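Local coordinates for ADP-ribosyltransferase (PDB 1OJQ), which probably transfers ADP-ribose from NAD+ to target proteins, as C3-like bacterial exoenzymes do to Rho GTPases, at residues S75-S80 with K160-A165; D79-Y84 with T139-G144; K155-K160 with T206-K211; A165-K170 with Q178-L183. All blocks are in the same frame, centred on the assembly; numbering follows the deposited sequence.

How the contacts relate
Contacts 2 and 4 are buried and hold NAD+-binding residues; contacts 1 and 3 are only partly buried and carry exposed lysines. Contact 3 pairs strands 152-158 and 203-209 of the five-stranded mixed sheet, and contact 4 pairs strands 165-166 and 180-183 of the three-stranded one. Contact 2 ties the two sheets together, since strand 81-87 borders strand 152-158 while strand 137-140 borders strand 180-183. Contact 1 joins the loops that lead out of contact 3 and into contacts 2 and 4, sharing K160, A165, D79 and S80. Its chemistry is mostly main-chain polar; contact 3 combines ladder bonds with aliphatic packing, contact 2 one bridge with a tyrosine-serine CH-pi contact, contact 4 antiparallel bonds with a carboxylate-amide bond.

Contact 1: S75-S80 with K160-A165; sequences SVTPDS and KGTKAA
T162 O takes the amide of T77, N to O 2.9 Å in the carbonyl plane, and V76 CA adds a C-H contact to the same oxygen at 3.1 Å. S75 O likewise has two partners. A164 N reaches it in an almost straight bond of 3.0 Å (172° at the hydrogen), and K163 CA makes a longer C-H contact. With chi1 at 48°, S75 OG reaches A164 O and donates to it over 2.6 Å, so S75 holds A164 at both its N and its O. Farther along, G161 N donates to T77 O at 2.9 Å. T77 OG1 bonds to P159 O, and its methyl CG2 packs on A164 CB, 3.7 Å away. K160 runs extended past P78 O, and a water bonded to D79 OD2 at 2.6 Å reaches its NZ only weakly; D79 OD1 is held by W15 of helix 9-23. A single bridge, three main-chain bonds and one serine hydroxyl bond thus join two irregular loops, one between helix 59-73 and strand 81-87, the other between strands 152-158 and 165-166, and the attachment rests largely on backbone geometry and little on charge.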
# COMPACT_ATOMS: atom_id res chain seq x y z
N SER A 75 -4.79 13.08 9.38
CA SER A 75 -5.95 12.22 9.58
C SER A 75 -5.49 10.84 10.07
O SER A 75 -4.43 10.33 9.70
CB SER A 75 -6.83 12.05 8.35
OG SER A 75 -6.08 11.74 7.18
N VAL A 76 -6.35 10.27 10.90
CA VAL A 76 -6.15 8.89 11.33
C VAL A 76 -7.37 8.08 10.95
O VAL A 76 -8.48 8.57 10.72
CB VAL A 76 -5.90 8.77 12.85
CG1 VAL A 76 -4.62 9.51 13.21
CG2 VAL A 76 -7.08 9.27 13.66
N THR A 77 -7.19 6.76 10.86
CA THR A 77 -8.35 5.94 10.52
C THR A 77 -9.40 5.94 11.62
O THR A 77 -9.07 5.69 12.78
CB THR A 77 -7.92 4.48 10.24
OG1 THR A 77 -7.20 4.01 11.39
CG2 THR A 77 -6.98 4.40 9.05
N PRO A 78 -10.65 6.22 11.29
CA PRO A 78 -11.70 6.20 12.33
C PRO A 78 -12.16 4.80 12.68
O PRO A 78 -12.89 4.61 13.66
CB PRO A 78 -12.83 6.97 11.63
CG PRO A 78 -12.68 6.56 10.19
CD PRO A 78 -11.19 6.59 9.97
N ASP A 79 -11.77 3.79 11.91
CA ASP A 79 -12.03 2.38 12.19
C ASP A 79 -10.79 1.56 11.80
O ASP A 79 -10.04 2.00 10.94
CB ASP A 79 -13.20 1.80 11.41
CG ASP A 79 -14.50 2.58 11.56
OD1 ASP A 79 -14.84 3.41 10.70
OD2 ASP A 79 -15.17 2.34 12.59
N SER A 80 -10.65 0.38 12.40
CA SER A 80 -9.71 -0.59 11.82
C SER A 80 -10.20 -0.87 10.41
O SER A 80 -11.41 -0.95 10.19
CB SER A 80 -9.68 -1.83 12.70
OG SER A 80 -9.11 -2.94 12.05
N LYS A 160 -7.16 0.77 14.04
CA LYS A 160 -7.89 2.02 14.25
C LYS A 160 -6.96 3.06 14.84
O LYS A 160 -6.12 2.81 15.71
CB LYS A 160 -9.08 1.72 15.15
CG LYS A 160 -9.90 2.93 15.51
CD LYS A 160 -11.05 2.61 16.47
CE LYS A 160 -11.81 3.92 16.72
NZ LYS A 160 -13.14 3.60 17.30
N GLY A 161 -7.10 4.28 14.34
CA GLY A 161 -6.33 5.39 14.88
C GLY A 161 -4.93 5.52 14.32
O GLY A 161 -4.16 6.35 14.82
N THR A 162 -4.57 4.75 13.30
CA THR A 162 -3.25 4.92 12.68
C THR A 162 -3.28 6.04 11.64
O THR A 162 -4.33 6.36 11.06
CB THR A 162 -2.80 3.56 12.08
OG1 THR A 162 -1.38 3.55 11.91
CG2 THR A 162 -3.40 3.34 10.70
N LYS A 163 -2.12 6.67 11.40
CA LYS A 163 -2.07 7.76 10.43
C LYS A 163 -2.39 7.24 9.04
O LYS A 163 -1.81 6.23 8.61
CB LYS A 163 -0.69 8.41 10.43
CG LYS A 163 -0.38 9.21 11.69
CD LYS A 163 1.01 9.82 11.61
CE LYS A 163 1.36 10.58 12.88
NZ LYS A 163 1.20 9.74 14.11
N ALA A 164 -3.27 7.91 8.32
CA ALA A 164 -3.60 7.50 6.95
C ALA A 164 -4.32 8.63 6.22
O ALA A 164 -5.17 9.28 6.83
CB ALA A 164 -4.47 6.25 6.97
N ALA A 165 -4.00 8.87 4.96
CA ALA A 165 -4.69 9.92 4.21
C ALA A 165 -5.58 9.28 3.13
O ALA A 165 -5.09 8.49 2.33
CB ALA A 165 -3.75 10.87 3.48
O HOH W 1 -14.50 1.50 14.94

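Contact 2: D79-Y84 with T139-G144; sequences DSVYVY and TQLVSG
Y84 and S143 meet because of how Y84 is turned: chi1 of -63° puts CG beside the backbone N, and chi2 of 87° presents a ring face to the serine. S143 CB lies over that face, 3.7 Å from Y84 CG and offset toward the rim, in a CH-pi contact, while S143 OG is engaged by E153 and Y84 OH by N5. At the ring edge, in its plane, lies Q140 O. The same carbonyl accepts Y84 N at 2.7 Å, and Q140 N returns a bond to Y84 O at 2.7 Å, both in the carbonyl planes, making Y84 and Q140 an antiparallel hydrogen-bonded pair and the single bridge here. Next to the bridge a water donates to both Y82 O and L141 O, lying 2.6 Å from L141 O. V83 CG2 packs against T139 OG1, 3.3 Å away, although that hydroxyl is bonded to V181 O. L141 CD2 reaches both V81 CG2 at 3.6 Å and V83 CG1 at 3.9 Å, meeting V81 at about a right angle. Two short reciprocal bonds therefore fix the backbone of Q140, an NAD+-binding residue, to the strand that continues into R85 and L86 of the same site, so the contact probably helps hold these NAD+-binding parts next to one another.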
# COMPACT_ATOMS: atom_id res chain seq x y z
N ASP A 79 -11.77 3.79 11.91
CA ASP A 79 -12.03 2.38 12.19
C ASP A 79 -10.79 1.56 11.80
O ASP A 79 -10.04 2.00 10.94
CB ASP A 79 -13.20 1.80 11.41
CG ASP A 79 -14.50 2.58 11.56
OD1 ASP A 79 -14.84 3.41 10.70
OD2 ASP A 79 -15.17 2.34 12.59
N SER A 80 -10.65 0.38 12.40
CA SER A 80 -9.71 -0.59 11.82
C SER A 80 -10.20 -0.87 10.41
O SER A 80 -11.41 -0.95 10.19
CB SER A 80 -9.68 -1.83 12.70
OG SER A 80 -9.11 -2.94 12.05
N VAL A 81 -9.32 -0.99 9.42
CA VAL A 81 -9.82 -1.19 8.05
C VAL A 81 -8.82 -1.96 7.20
O VAL A 81 -7.62 -1.81 7.47
CB VAL A 81 -10.10 0.19 7.38
CG1 VAL A 81 -8.85 1.06 7.39
CG2 VAL A 81 -10.62 0.04 5.95
N TYR A 82 -9.28 -2.74 6.22
CA TYR A 82 -8.33 -3.31 5.26
C TYR A 82 -8.10 -2.39 4.06
O TYR A 82 -9.05 -1.83 3.52
CB TYR A 82 -8.80 -4.65 4.68
CG TYR A 82 -8.53 -5.81 5.62
CD1 TYR A 82 -9.54 -6.35 6.40
CD2 TYR A 82 -7.24 -6.35 5.70
CE1 TYR A 82 -9.27 -7.40 7.25
CE2 TYR A 82 -6.96 -7.41 6.55
CZ TYR A 82 -7.99 -7.92 7.31
OH TYR A 82 -7.72 -8.97 8.16
N VAL A 83 -6.85 -2.25 3.65
CA VAL A 83 -6.57 -1.60 2.36
C VAL A 83 -5.76 -2.60 1.53
O VAL A 83 -5.21 -3.55 2.11
CB VAL A 83 -5.81 -0.28 2.51
CG1 VAL A 83 -6.73 0.72 3.22
CG2 VAL A 83 -4.50 -0.41 3.27
N TYR A 84 -5.68 -2.35 0.23
CA TYR A 84 -5.08 -3.29 -0.69
C TYR A 84 -4.02 -2.65 -1.57
O TYR A 84 -4.06 -1.46 -1.89
CB TYR A 84 -6.19 -3.85 -1.59
CG TYR A 84 -7.21 -4.62 -0.77
CD1 TYR A 84 -8.30 -4.01 -0.16
CD2 TYR A 84 -7.06 -5.99 -0.62
CE1 TYR A 84 -9.21 -4.76 0.58
CE2 TYR A 84 -7.95 -6.74 0.11
CZ TYR A 84 -9.03 -6.11 0.71
OH TYR A 84 -9.89 -6.89 1.45
N THR A 139 -2.00 2.55 -1.29
CA THR A 139 -2.91 1.43 -1.11
C THR A 139 -4.29 1.87 -1.55
O THR A 139 -4.44 3.05 -1.88
CB THR A 139 -2.99 0.96 0.36
OG1 THR A 139 -3.70 1.95 1.14
CG2 THR A 139 -1.60 0.84 0.98
N GLN A 140 -5.26 0.96 -1.56
CA GLN A 140 -6.62 1.35 -1.92
C GLN A 140 -7.65 0.64 -1.05
O GLN A 140 -7.47 -0.50 -0.59
CB GLN A 140 -6.90 1.13 -3.41
CG GLN A 140 -6.73 -0.23 -4.01
CD GLN A 140 -6.81 -0.29 -5.53
OE1 GLN A 140 -7.31 0.61 -6.21
NE2 GLN A 140 -6.32 -1.39 -6.09
N LEU A 141 -8.77 1.33 -0.85
CA LEU A 141 -9.85 0.73 -0.05
C LEU A 141 -10.60 -0.37 -0.79
O LEU A 141 -11.11 -1.31 -0.18
CB LEU A 141 -10.91 1.77 0.35
CG LEU A 141 -10.62 2.66 1.55
CD1 LEU A 141 -11.75 3.70 1.68
CD2 LEU A 141 -10.44 1.87 2.84
N VAL A 142 -10.71 -0.24 -2.11
CA VAL A 142 -11.39 -1.25 -2.94
C VAL A 142 -10.36 -1.88 -3.87
O VAL A 142 -9.76 -1.22 -4.72
CB VAL A 142 -12.53 -0.64 -3.76
CG1 VAL A 142 -13.24 -1.70 -4.61
CG2 VAL A 142 -13.54 0.03 -2.82
N SER A 143 -10.14 -3.18 -3.68
CA SER A 143 -9.05 -3.83 -4.41
C SER A 143 -9.31 -3.73 -5.91
O SER A 143 -10.40 -4.12 -6.34
CB SER A 143 -8.93 -5.30 -4.00
OG SER A 143 -7.88 -5.90 -4.75
N GLY A 144 -8.36 -3.24 -6.69
CA GLY A 144 -8.45 -3.15 -8.14
C GLY A 144 -9.28 -2.02 -8.69
O GLY A 144 -9.58 -1.92 -9.89
O HOH W 2 -11.41 -2.10 2.31

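Contact 3: K155-K160 with T206-K211; sequences KLELPK and TAVVFK
E157 N bonds to A207 O at 2.8 Å and 170°, the straightest of three backbone bonds that zip the strands together. A207 N donates to K155 O at 2.9 Å, and V209 N to E157 O at 3.0 Å. A207 thus bonds to residues before and after L156, its partner in the register, the alternation that defines a parallel ladder; the bridged pairs are K155-T206, L156-A207 and E157-V208. The short strand axes come within 4.6 Å, with 29° between their directions.

Polar side chains add one water bridge. K155 has CG anti to the backbone N (chi1 169°) and is extended beyond, so it runs alongside T206, and its NZ donates to a water at 2.8 Å that also bonds to T206 OG1. E157 lies beside V208 on this same face, its OE2 touching V208 CG2.

On the other face, L156 CD2 rests on A207 CB at 3.8 Å. L158 and V209 run side by side, CD2 to CG2 at 3.6 Å, and V209 CG2 also touches L156 CB. After strand 152-158, P159 lays CG and CD against V209 O, with CD 4.2 Å from V209 CB.

The two strands are the second and third of five in the mixed sheet, counted from 81-87. Strand 81-87 flanks K155-L158, with V81 and V83 bonded to L158 and L156 and Y82 in a cation-pi contact with K155, whereas strand 187-196 borders T206-V209, where Y189 touches both L156 and A207.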
# COMPACT_ATOMS: atom_id res chain seq x y z
N LYS A 155 -2.97 -7.46 1.19
CA LYS A 155 -4.17 -7.13 1.96
C LYS A 155 -3.76 -6.74 3.36
O LYS A 155 -3.30 -7.56 4.17
CB LYS A 155 -5.11 -8.33 1.87
CG LYS A 155 -6.30 -8.32 2.80
CD LYS A 155 -7.20 -9.53 2.59
CE LYS A 155 -8.35 -9.54 3.58
NZ LYS A 155 -9.15 -10.81 3.48
N LEU A 156 -3.88 -5.45 3.67
CA LEU A 156 -3.29 -4.90 4.88
C LEU A 156 -4.31 -4.44 5.90
O LEU A 156 -5.10 -3.54 5.60
CB LEU A 156 -2.40 -3.70 4.53
CG LEU A 156 -1.22 -3.99 3.61
CD1 LEU A 156 -0.46 -2.68 3.34
CD2 LEU A 156 -0.31 -5.04 4.20
N GLU A 157 -4.31 -5.03 7.09
CA GLU A 157 -5.21 -4.56 8.15
C GLU A 157 -4.59 -3.34 8.84
O GLU A 157 -3.53 -3.45 9.45
CB GLU A 157 -5.44 -5.66 9.18
CG GLU A 157 -6.58 -5.36 10.15
CD GLU A 157 -6.53 -6.29 11.35
OE1 GLU A 157 -6.99 -5.92 12.45
OE2 GLU A 157 -6.01 -7.41 11.22
N LEU A 158 -5.23 -2.18 8.78
CA LEU A 158 -4.74 -0.99 9.44
C LEU A 158 -5.40 -0.84 10.81
O LEU A 158 -6.63 -0.88 10.84
CB LEU A 158 -5.08 0.28 8.66
CG LEU A 158 -4.63 0.33 7.20
CD1 LEU A 158 -4.97 1.69 6.61
CD2 LEU A 158 -3.14 0.03 7.11
N PRO A 159 -4.64 -0.68 11.86
CA PRO A 159 -5.27 -0.47 13.18
C PRO A 159 -6.11 0.79 13.23
O PRO A 159 -5.83 1.79 12.57
CB PRO A 159 -4.06 -0.29 14.10
CG PRO A 159 -2.91 -0.93 13.40
CD PRO A 159 -3.17 -0.72 11.93
N LYS A 160 -7.16 0.77 14.04
CA LYS A 160 -7.89 2.02 14.25
C LYS A 160 -6.96 3.06 14.84
O LYS A 160 -6.12 2.81 15.71
CB LYS A 160 -9.08 1.72 15.15
CG LYS A 160 -9.90 2.93 15.51
CD LYS A 160 -11.05 2.61 16.47
CE LYS A 160 -11.81 3.92 16.72
NZ LYS A 160 -13.14 3.60 17.30
N THR A 206 -1.81 -11.60 3.26
CA THR A 206 -2.57 -10.88 4.28
C THR A 206 -1.63 -10.46 5.39
O THR A 206 -0.83 -11.29 5.84
CB THR A 206 -3.70 -11.73 4.87
OG1 THR A 206 -4.60 -12.13 3.81
CG2 THR A 206 -4.48 -10.92 5.90
N ALA A 207 -1.66 -9.21 5.83
CA ALA A 207 -0.72 -8.73 6.83
C ALA A 207 -1.34 -7.68 7.74
O ALA A 207 -2.35 -7.04 7.42
CB ALA A 207 0.52 -8.16 6.14
N VAL A 208 -0.70 -7.46 8.88
CA VAL A 208 -1.13 -6.45 9.84
C VAL A 208 -0.12 -5.31 9.97
O VAL A 208 1.04 -5.57 10.28
CB VAL A 208 -1.35 -7.10 11.21
CG1 VAL A 208 -1.87 -6.08 12.21
CG2 VAL A 208 -2.31 -8.26 11.03
N VAL A 209 -0.57 -4.09 9.73
CA VAL A 209 0.29 -2.91 9.84
C VAL A 209 0.46 -2.48 11.29
O VAL A 209 -0.47 -2.49 12.09
CB VAL A 209 -0.30 -1.74 9.03
CG1 VAL A 209 0.32 -0.40 9.38
CG2 VAL A 209 -0.15 -1.98 7.53
N PHE A 210 1.66 -2.08 11.67
CA PHE A 210 1.95 -1.53 12.99
C PHE A 210 1.41 -0.10 13.04
O PHE A 210 1.65 0.67 12.10
CB PHE A 210 3.44 -1.52 13.29
CG PHE A 210 4.08 -2.84 13.66
CD1 PHE A 210 3.35 -4.02 13.72
CD2 PHE A 210 5.44 -2.90 13.96
CE1 PHE A 210 3.95 -5.22 14.07
CE2 PHE A 210 6.05 -4.10 14.30
CZ PHE A 210 5.30 -5.26 14.33
N LYS A 211 0.68 0.26 14.08
CA LYS A 211 0.18 1.62 14.19
C LYS A 211 1.31 2.64 14.20
O LYS A 211 2.36 2.46 14.84
CB LYS A 211 -0.64 1.75 15.47
CG LYS A 211 -1.36 3.09 15.66
CD LYS A 211 -2.38 2.83 16.76
CE LYS A 211 -3.60 3.72 16.73
NZ LYS A 211 -4.12 3.86 18.13
O HOH W 3 -7.31 -12.62 4.55

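Contact 4: A165-K170 with Q178-L183; sequences AYIDSK and QQEVLL
A165 and L182 exchange two backbone bonds, A165 N to L182 O at 3.0 Å and L182 N to A165 O at 2.7 Å, an antiparallel hydrogen-bonded pair. Y166 and V181 form the next, non-hydrogen-bonded pair, and I167 N then donates to E180 O at 2.9 Å in a bond that is all but straight (179°). V181 CA adds a C-H contact to A165 O.

A side-chain acceptor takes over where the strands part. D168 OD2 accepts Q179 N at 2.8 Å, met from well above the carboxylate plane, while OD1 takes G177 N, so one carboxylate holds two amides of the returning chain. D168 itself centres an inverse gamma turn. The Q179 amide approaches the Y166 ring at its edge, NE2 lying 2.6 Å from OH, and its OE1 is bonded to T13.

Van der Waals packing lays I167 along the extended E180 side chain: chi1 of 68° turns CG1 so that CD1 crosses it and touches CD at 3.5 Å. The apolar pairs include V181 CG2 and the Y166 ring edge at CD1, 4.1 Å apart.

Q178 and E180 belong to the Gln-x-Glu sequence of C3-like transferases; E180 is an NAD+-binding residue, though the ligand is absent from this model. Strand 137-140 pairs with strand 180-183, S138 meeting E180 OE2 weakly; helix 9-23 covers Y166 and Q179, and helix 27-38 packs on I167 and L182 through I33, T37 and Y36.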
# COMPACT_ATOMS: atom_id res chain seq x y z
N ALA A 165 -4.00 8.87 4.96
CA ALA A 165 -4.69 9.92 4.21
C ALA A 165 -5.58 9.28 3.13
O ALA A 165 -5.09 8.49 2.33
CB ALA A 165 -3.75 10.87 3.48
N TYR A 166 -6.86 9.64 3.13
CA TYR A 166 -7.67 9.20 1.99
C TYR A 166 -7.59 10.28 0.92
O TYR A 166 -7.91 11.42 1.27
CB TYR A 166 -9.12 8.98 2.36
CG TYR A 166 -10.06 8.64 1.22
CD1 TYR A 166 -10.12 7.35 0.70
CD2 TYR A 166 -10.90 9.60 0.66
CE1 TYR A 166 -10.99 7.06 -0.34
CE2 TYR A 166 -11.78 9.31 -0.37
CZ TYR A 166 -11.82 8.02 -0.88
OH TYR A 166 -12.68 7.70 -1.91
N ILE A 167 -7.18 9.89 -0.28
CA ILE A 167 -6.90 10.94 -1.24
C ILE A 167 -7.71 10.85 -2.52
O ILE A 167 -7.34 11.50 -3.50
CB ILE A 167 -5.38 10.94 -1.56
CG1 ILE A 167 -4.91 9.71 -2.33
CG2 ILE A 167 -4.58 11.12 -0.27
CD1 ILE A 167 -3.45 9.81 -2.75
N ASP A 168 -8.81 10.09 -2.55
CA ASP A 168 -9.54 9.99 -3.81
C ASP A 168 -10.56 11.12 -3.94
O ASP A 168 -11.76 10.90 -3.80
CB ASP A 168 -10.23 8.62 -3.92
CG ASP A 168 -10.58 8.28 -5.35
OD1 ASP A 168 -10.23 9.07 -6.26
OD2 ASP A 168 -11.18 7.21 -5.60
N SER A 169 -10.03 12.29 -4.24
CA SER A 169 -10.78 13.50 -4.58
C SER A 169 -10.06 14.16 -5.75
O SER A 169 -8.84 13.97 -5.91
CB SER A 169 -10.88 14.41 -3.36
OG SER A 169 -11.75 15.51 -3.59
N LYS A 170 -10.76 14.92 -6.59
CA LYS A 170 -10.16 15.25 -7.88
C LYS A 170 -9.06 16.27 -7.77
O LYS A 170 -8.24 16.32 -8.69
CB LYS A 170 -11.23 15.74 -8.86
CG LYS A 170 -12.34 14.75 -9.12
CD LYS A 170 -12.21 14.05 -10.47
CE LYS A 170 -12.93 12.71 -10.46
NZ LYS A 170 -13.44 12.36 -11.82
N GLN A 178 -9.20 5.40 -7.88
CA GLN A 178 -8.47 4.29 -7.29
C GLN A 178 -8.81 4.07 -5.82
O GLN A 178 -8.27 3.11 -5.24
CB GLN A 178 -6.95 4.50 -7.43
CG GLN A 178 -6.46 4.55 -8.87
CD GLN A 178 -4.95 4.76 -8.89
OE1 GLN A 178 -4.40 5.15 -7.85
NE2 GLN A 178 -4.33 4.52 -10.02
N GLN A 179 -9.64 4.93 -5.23
CA GLN A 179 -9.95 4.80 -3.81
C GLN A 179 -8.67 4.79 -2.98
O GLN A 179 -8.54 4.01 -2.03
CB GLN A 179 -10.78 3.52 -3.58
CG GLN A 179 -12.17 3.63 -4.19
CD GLN A 179 -13.06 4.65 -3.49
OE1 GLN A 179 -14.08 5.04 -4.09
NE2 GLN A 179 -12.78 5.09 -2.28
N GLU A 180 -7.71 5.63 -3.34
CA GLU A 180 -6.39 5.55 -2.75
C GLU A 180 -6.33 6.04 -1.31
O GLU A 180 -6.85 7.07 -0.92
CB GLU A 180 -5.35 6.33 -3.59
CG GLU A 180 -3.94 6.14 -3.00
CD GLU A 180 -2.83 6.60 -3.92
OE1 GLU A 180 -3.09 6.96 -5.09
OE2 GLU A 180 -1.65 6.60 -3.46
N VAL A 181 -5.63 5.24 -0.50
CA VAL A 181 -5.24 5.63 0.86
C VAL A 181 -3.72 5.72 0.90
O VAL A 181 -3.07 4.74 0.49
CB VAL A 181 -5.76 4.62 1.90
CG1 VAL A 181 -5.15 4.85 3.27
CG2 VAL A 181 -7.28 4.71 1.92
N LEU A 182 -3.16 6.83 1.32
CA LEU A 182 -1.71 7.01 1.38
C LEU A 182 -1.22 6.77 2.80
O LEU A 182 -1.73 7.44 3.71
CB LEU A 182 -1.38 8.41 0.87
CG LEU A 182 0.08 8.69 0.55
CD1 LEU A 182 0.59 7.74 -0.53
CD2 LEU A 182 0.25 10.15 0.17
N LEU A 183 -0.29 5.86 3.04
CA LEU A 183 0.25 5.59 4.37
C LEU A 183 1.61 6.24 4.59
O LEU A 183 2.36 6.46 3.63
CB LEU A 183 0.36 4.07 4.60
CG LEU A 183 -0.91 3.25 4.31
CD1 LEU A 183 -0.66 1.76 4.49
CD2 LEU A 183 -2.04 3.76 5.18